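Local coordinates for protein lysozyme (Penaeus vannamei, PDB 6UKC) that probably hydrolyses the beta-1,4 linkages between N-acetylmuramic acid and N-acetylglucosamine in bacterial peptidoglycan, as well as those in chitodextrins, at residues A[7-12]-A[29-34]; A[36-41]-A[55-60]. One frame throughout, in Å; residues are numbered along the deposited sequence.

Contact 1 (A[7-12]-A[29-34]); sequences FGKCEF and NWVCIA
The ring of Phe-12 contributes most of the surface that 7-12 buries against 29-34, and it meets residues 29-34 through its CD2 and CE2 atoms. Phe-12 CE2 lies 3.7 Å from Ala-34 CB, which approaches obliquely, while Phe-12 CD2 sits 4.0 Å from Val-31 CG2. The carbonyl oxygen of Trp-30 comes to the ring edge, near its plane, at 4.0 Å from Phe-12 CE2; that oxygen is engaged within its own helix by the amide of Ala-34. With CG turned away from the backbone N (chi1 -174°), the phenyl group projects into the interior, and its CD1 atom sits over one face of the Phe-7 ring, toward the rim; Phe-7 does not itself reach 29-34. These apolar groups are all buried and make up the close-packed part of the interface. The two helices involved, 9-20 and 24-38, are the first two of the C-type lysozyme fold, and between 7-12 and 29-34 the contact is van der Waals packing. Trp-30 starts toward helix 9-20 but its indole leads away, to edge-to-face contacts with Tyr-111 and Trp-114. Lys-9 also packs closely at its base: its extended chain crosses Val-31 at about a right angle, with Lys-9 CG 3.6 Å from Val-31 CG1. Only the far end leads to the more exposed, polar side, where NZ reaches the carbonyl oxygen of Tyr-129 and the carboxylate of Glu-132 on helix 126-134. On exposed surface, Glu-11 closes the start of helix 9-20: Glu-11 OE2 accepts a hydrogen bond from N of the N-cap residue Gly-8, 3.0 Å away and above the carboxylate plane, and its OE1 forms a salt bridge with Lys-5.

Contact 2 (A[36-41]-A[55-60]); sequences FESSFN and YGIFQI
Ser-38 holds OG between its own backbone N and carbonyl carbon (chi1 69°), and Ile-57 sends CG1 away from its N (chi1 -166°); these two torsions bring the hydroxyl beside the carbonyl oxygen of Ile-57 and the isoleucine chain alongside Phe-40. The contact joins the end of helix 24-38 to the turn between strands 53-55 and 60-61 of the antiparallel sheet, where the helical and beta parts of the C-type lysozyme fold meet. Ser-38 OG lies 2.7 Å from Ile-57 O and also close to Ala-34 O, one helical turn back. Beyond the serine the chain reverses through a type I' turn, Ser-38 to Asn-41, and Ile-57 CD1 packs against it at 3.5 Å from Phe-40 CA. The other side of the contact is carried by Glu-37 and Gln-59, both with chains bent at chi2. Their side chains run across one another at a slant, with the carboxylate and amide planes 27° apart. The aliphatic part of Gln-59 lies against oxygens of Glu-37, with Gln-59 CB 3.7 Å from Glu-37 OE2 and Gln-59 CG 3.4 Å from the backbone O of Glu-37. Glu-37 OE1 accepts from Ala-116 N, and Gln-59 OE1 from Asn-46 ND2. Gln-59 and Ile-60 together face Tyr-55 in a G1 beta bulge. The type I turn from Gly-56 to Gln-59 is pinned twice at Gly-56 O, once by the amide N of Gln-59 and once by Gln-59 NE2, which lies 2.8 Å away in the carbonyl plane, on a lone pair of that oxygen, with a nearly straight N-H...O angle of 162°.

Contact 1 and contact 2 follow one another along the chain, their centres about 10 Å apart, and share helix 24-38. Contact 1 uses its middle, against helix 9-20; contact 2 uses its C-terminal end and the residues just beyond, against the turn between two strands. Phe-40 bridges them: its carbonyl oxygen probably accepts a hydrogen bond from the N of Phe-7, at 2.8 Å, and its ring packs on Lys-9, Val-31 and Ala-34. Ile-57 and Phe-58 of contact 2 in turn touch Phe-12. The two contacts thus form continuous packing from the N-terminal helix through helix 24-38 to the small antiparallel sheet, connecting the helical and beta regions of the lysozyme.

Contact 1 (A[7-12]-A[29-34])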
# COMPACT_ATOMS: atom_id res chain seq x y z
N PHE A 7 -8.06 -7.37 6.82
CA PHE A 7 -8.91 -7.79 5.68
C PHE A 7 -8.59 -9.24 5.28
O PHE A 7 -7.41 -9.69 5.32
CB PHE A 7 -8.70 -6.84 4.51
CG PHE A 7 -9.24 -5.44 4.69
CD1 PHE A 7 -10.56 -5.16 4.39
CD2 PHE A 7 -8.44 -4.40 5.15
CE1 PHE A 7 -11.07 -3.88 4.55
CE2 PHE A 7 -8.94 -3.12 5.28
CZ PHE A 7 -10.25 -2.86 4.96
N GLY A 8 -9.61 -9.97 4.83
CA GLY A 8 -9.39 -11.07 3.87
C GLY A 8 -8.93 -10.52 2.52
O GLY A 8 -9.30 -9.40 2.18
N LYS A 9 -8.13 -11.28 1.77
CA LYS A 9 -7.58 -10.87 0.45
C LYS A 9 -8.72 -10.47 -0.51
O LYS A 9 -8.68 -9.37 -1.08
CB LYS A 9 -6.73 -12.02 -0.09
CG LYS A 9 -6.27 -11.88 -1.53
CD LYS A 9 -5.57 -13.13 -2.02
CE LYS A 9 -5.39 -13.15 -3.53
NZ LYS A 9 -4.57 -14.31 -3.94
N CYS A 10 -9.69 -11.35 -0.72
CA CYS A 10 -10.87 -11.11 -1.60
C CYS A 10 -11.73 -10.00 -1.01
O CYS A 10 -12.23 -9.18 -1.79
CB CYS A 10 -11.65 -12.40 -1.82
SG CYS A 10 -10.62 -13.68 -2.57
N GLU A 11 -11.86 -9.92 0.31
CA GLU A 11 -12.60 -8.81 0.98
C GLU A 11 -11.94 -7.47 0.64
O GLU A 11 -12.62 -6.48 0.33
CB GLU A 11 -12.59 -9.04 2.47
CG GLU A 11 -13.43 -8.02 3.23
CD GLU A 11 -13.13 -7.99 4.72
OE1 GLU A 11 -13.60 -7.07 5.37
OE2 GLU A 11 -12.43 -8.88 5.21
N PHE A 12 -10.62 -7.44 0.69
CA PHE A 12 -9.82 -6.24 0.36
C PHE A 12 -9.98 -5.95 -1.13
O PHE A 12 -10.19 -4.75 -1.47
CB PHE A 12 -8.37 -6.44 0.77
CG PHE A 12 -7.52 -5.21 0.61
CD1 PHE A 12 -7.85 -4.03 1.25
CD2 PHE A 12 -6.40 -5.24 -0.20
CE1 PHE A 12 -7.06 -2.91 1.10
CE2 PHE A 12 -5.63 -4.10 -0.36
CZ PHE A 12 -5.96 -2.94 0.29
N ASN A 29 -2.51 -5.28 -8.15
CA ASN A 29 -1.22 -4.75 -7.64
C ASN A 29 -1.39 -4.37 -6.16
O ASN A 29 -0.47 -4.69 -5.38
CB ASN A 29 -0.69 -3.62 -8.52
CG ASN A 29 0.03 -4.14 -9.75
OD1 ASN A 29 1.01 -4.85 -9.62
ND2 ASN A 29 -0.48 -3.86 -10.94
N TRP A 30 -2.48 -3.70 -5.76
CA TRP A 30 -2.57 -3.24 -4.35
C TRP A 30 -2.79 -4.47 -3.45
O TRP A 30 -2.15 -4.55 -2.36
CB TRP A 30 -3.64 -2.14 -4.14
CG TRP A 30 -3.29 -0.80 -4.73
CD1 TRP A 30 -4.09 -0.05 -5.53
CD2 TRP A 30 -2.08 -0.02 -4.52
NE1 TRP A 30 -3.47 1.13 -5.87
CE2 TRP A 30 -2.23 1.18 -5.27
CE3 TRP A 30 -0.90 -0.21 -3.80
CZ2 TRP A 30 -1.25 2.16 -5.31
CZ3 TRP A 30 0.09 0.76 -3.86
CH2 TRP A 30 -0.10 1.93 -4.59
N VAL A 31 -3.63 -5.42 -3.87
CA VAL A 31 -3.87 -6.66 -3.06
C VAL A 31 -2.53 -7.38 -2.80
O VAL A 31 -2.23 -7.77 -1.60
CB VAL A 31 -4.89 -7.57 -3.78
CG1 VAL A 31 -4.97 -8.95 -3.15
CG2 VAL A 31 -6.27 -6.92 -3.84
N CYS A 32 -1.75 -7.60 -3.85
CA CYS A 32 -0.46 -8.32 -3.77
C CYS A 32 0.47 -7.58 -2.79
O CYS A 32 1.08 -8.27 -1.88
CB CYS A 32 0.21 -8.46 -5.13
SG CYS A 32 1.63 -9.57 -5.07
N ILE A 33 0.60 -6.25 -2.97
CA ILE A 33 1.49 -5.40 -2.13
C ILE A 33 1.02 -5.50 -0.68
O ILE A 33 1.91 -5.78 0.17
CB ILE A 33 1.58 -3.96 -2.64
CG1 ILE A 33 2.34 -3.92 -3.97
CG2 ILE A 33 2.23 -3.05 -1.60
CD1 ILE A 33 2.14 -2.65 -4.74
N ALA A 34 -0.29 -5.34 -0.41
CA ALA A 34 -0.85 -5.42 0.96
C ALA A 34 -0.58 -6.80 1.58
O ALA A 34 -0.27 -6.86 2.79
CB ALA A 34 -2.34 -5.15 0.96

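Contact 2 (A[36-41]-A[55-60])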
# COMPACT_ATOMS: atom_id res chain seq x y z
N PHE A 36 1.82 -8.92 1.17
CA PHE A 36 3.24 -9.22 1.50
C PHE A 36 3.86 -8.09 2.31
O PHE A 36 4.87 -8.38 2.93
CB PHE A 36 4.02 -9.60 0.24
CG PHE A 36 3.47 -10.87 -0.37
CD1 PHE A 36 3.66 -12.08 0.27
CD2 PHE A 36 2.72 -10.83 -1.53
CE1 PHE A 36 3.15 -13.26 -0.28
CE2 PHE A 36 2.19 -12.00 -2.07
CZ PHE A 36 2.40 -13.21 -1.44
N GLU A 37 3.24 -6.90 2.37
CA GLU A 37 3.77 -5.83 3.25
C GLU A 37 3.20 -6.03 4.66
O GLU A 37 3.97 -5.80 5.59
CB GLU A 37 3.49 -4.43 2.71
CG GLU A 37 4.28 -4.11 1.46
CD GLU A 37 5.73 -3.75 1.70
OE1 GLU A 37 6.46 -3.54 0.71
OE2 GLU A 37 6.10 -3.66 2.87
N SER A 38 1.96 -6.48 4.83
CA SER A 38 1.27 -6.34 6.14
C SER A 38 0.28 -7.47 6.47
O SER A 38 -0.33 -7.36 7.54
CB SER A 38 0.53 -5.04 6.17
OG SER A 38 -0.57 -5.08 5.27
N SER A 39 0.10 -8.47 5.60
CA SER A 39 -0.99 -9.48 5.68
C SER A 39 -2.35 -8.79 5.81
O SER A 39 -3.18 -9.24 6.62
CB SER A 39 -0.74 -10.43 6.80
OG SER A 39 0.56 -10.98 6.67
N PHE A 40 -2.54 -7.69 5.07
CA PHE A 40 -3.80 -6.89 5.00
C PHE A 40 -4.25 -6.43 6.40
O PHE A 40 -5.49 -6.26 6.62
CB PHE A 40 -4.94 -7.70 4.38
CG PHE A 40 -4.60 -8.45 3.13
CD1 PHE A 40 -4.63 -7.82 1.89
CD2 PHE A 40 -4.27 -9.79 3.18
CE1 PHE A 40 -4.38 -8.53 0.72
CE2 PHE A 40 -4.02 -10.50 2.02
CZ PHE A 40 -4.07 -9.88 0.80
N ASN A 41 -3.28 -6.22 7.29
CA ASN A 41 -3.52 -5.76 8.68
C ASN A 41 -3.31 -4.24 8.74
O ASN A 41 -2.14 -3.77 8.64
CB ASN A 41 -2.65 -6.54 9.67
CG ASN A 41 -2.66 -5.96 11.07
OD1 ASN A 41 -3.63 -5.33 11.51
ND2 ASN A 41 -1.56 -6.18 11.77
N TYR A 55 4.05 2.27 8.41
CA TYR A 55 2.68 2.36 8.97
C TYR A 55 1.62 1.72 8.06
O TYR A 55 1.55 2.00 6.84
CB TYR A 55 2.30 3.83 9.20
CG TYR A 55 3.05 4.54 10.30
CD1 TYR A 55 4.27 5.18 10.04
CD2 TYR A 55 2.54 4.59 11.59
CE1 TYR A 55 4.94 5.86 11.04
CE2 TYR A 55 3.21 5.27 12.60
CZ TYR A 55 4.39 5.93 12.32
OH TYR A 55 5.05 6.57 13.32
N GLY A 56 0.74 0.93 8.67
CA GLY A 56 -0.52 0.45 8.08
C GLY A 56 -0.34 -0.67 7.08
O GLY A 56 0.74 -1.24 6.98
N ILE A 57 -1.41 -0.94 6.33
CA ILE A 57 -1.57 -2.04 5.34
C ILE A 57 -0.55 -1.91 4.20
O ILE A 57 -0.23 -2.98 3.59
CB ILE A 57 -3.03 -2.04 4.84
CG1 ILE A 57 -3.36 -3.33 4.08
CG2 ILE A 57 -3.34 -0.80 4.00
CD1 ILE A 57 -4.82 -3.64 4.05
N PHE A 58 -0.05 -0.69 3.91
CA PHE A 58 0.93 -0.41 2.81
C PHE A 58 2.30 -0.05 3.39
O PHE A 58 3.20 0.32 2.59
CB PHE A 58 0.41 0.66 1.84
CG PHE A 58 -0.83 0.28 1.07
CD1 PHE A 58 -0.90 -0.91 0.37
CD2 PHE A 58 -1.89 1.15 0.96
CE1 PHE A 58 -2.02 -1.25 -0.38
CE2 PHE A 58 -3.02 0.82 0.21
CZ PHE A 58 -3.08 -0.39 -0.45
N GLN A 59 2.46 -0.16 4.72
CA GLN A 59 3.76 -0.01 5.42
C GLN A 59 4.49 1.20 4.84
O GLN A 59 5.62 1.06 4.37
CB GLN A 59 4.53 -1.33 5.30
CG GLN A 59 3.93 -2.43 6.17
CD GLN A 59 4.19 -2.06 7.60
OE1 GLN A 59 5.34 -2.06 8.04
NE2 GLN A 59 3.12 -1.69 8.32
N ILE A 60 3.83 2.35 4.87
CA ILE A 60 4.36 3.64 4.36
C ILE A 60 5.26 4.25 5.44
O ILE A 60 4.82 4.29 6.63
CB ILE A 60 3.20 4.57 3.97
CG1 ILE A 60 2.42 4.02 2.77
CG2 ILE A 60 3.73 5.97 3.72
CD1 ILE A 60 1.01 4.46 2.70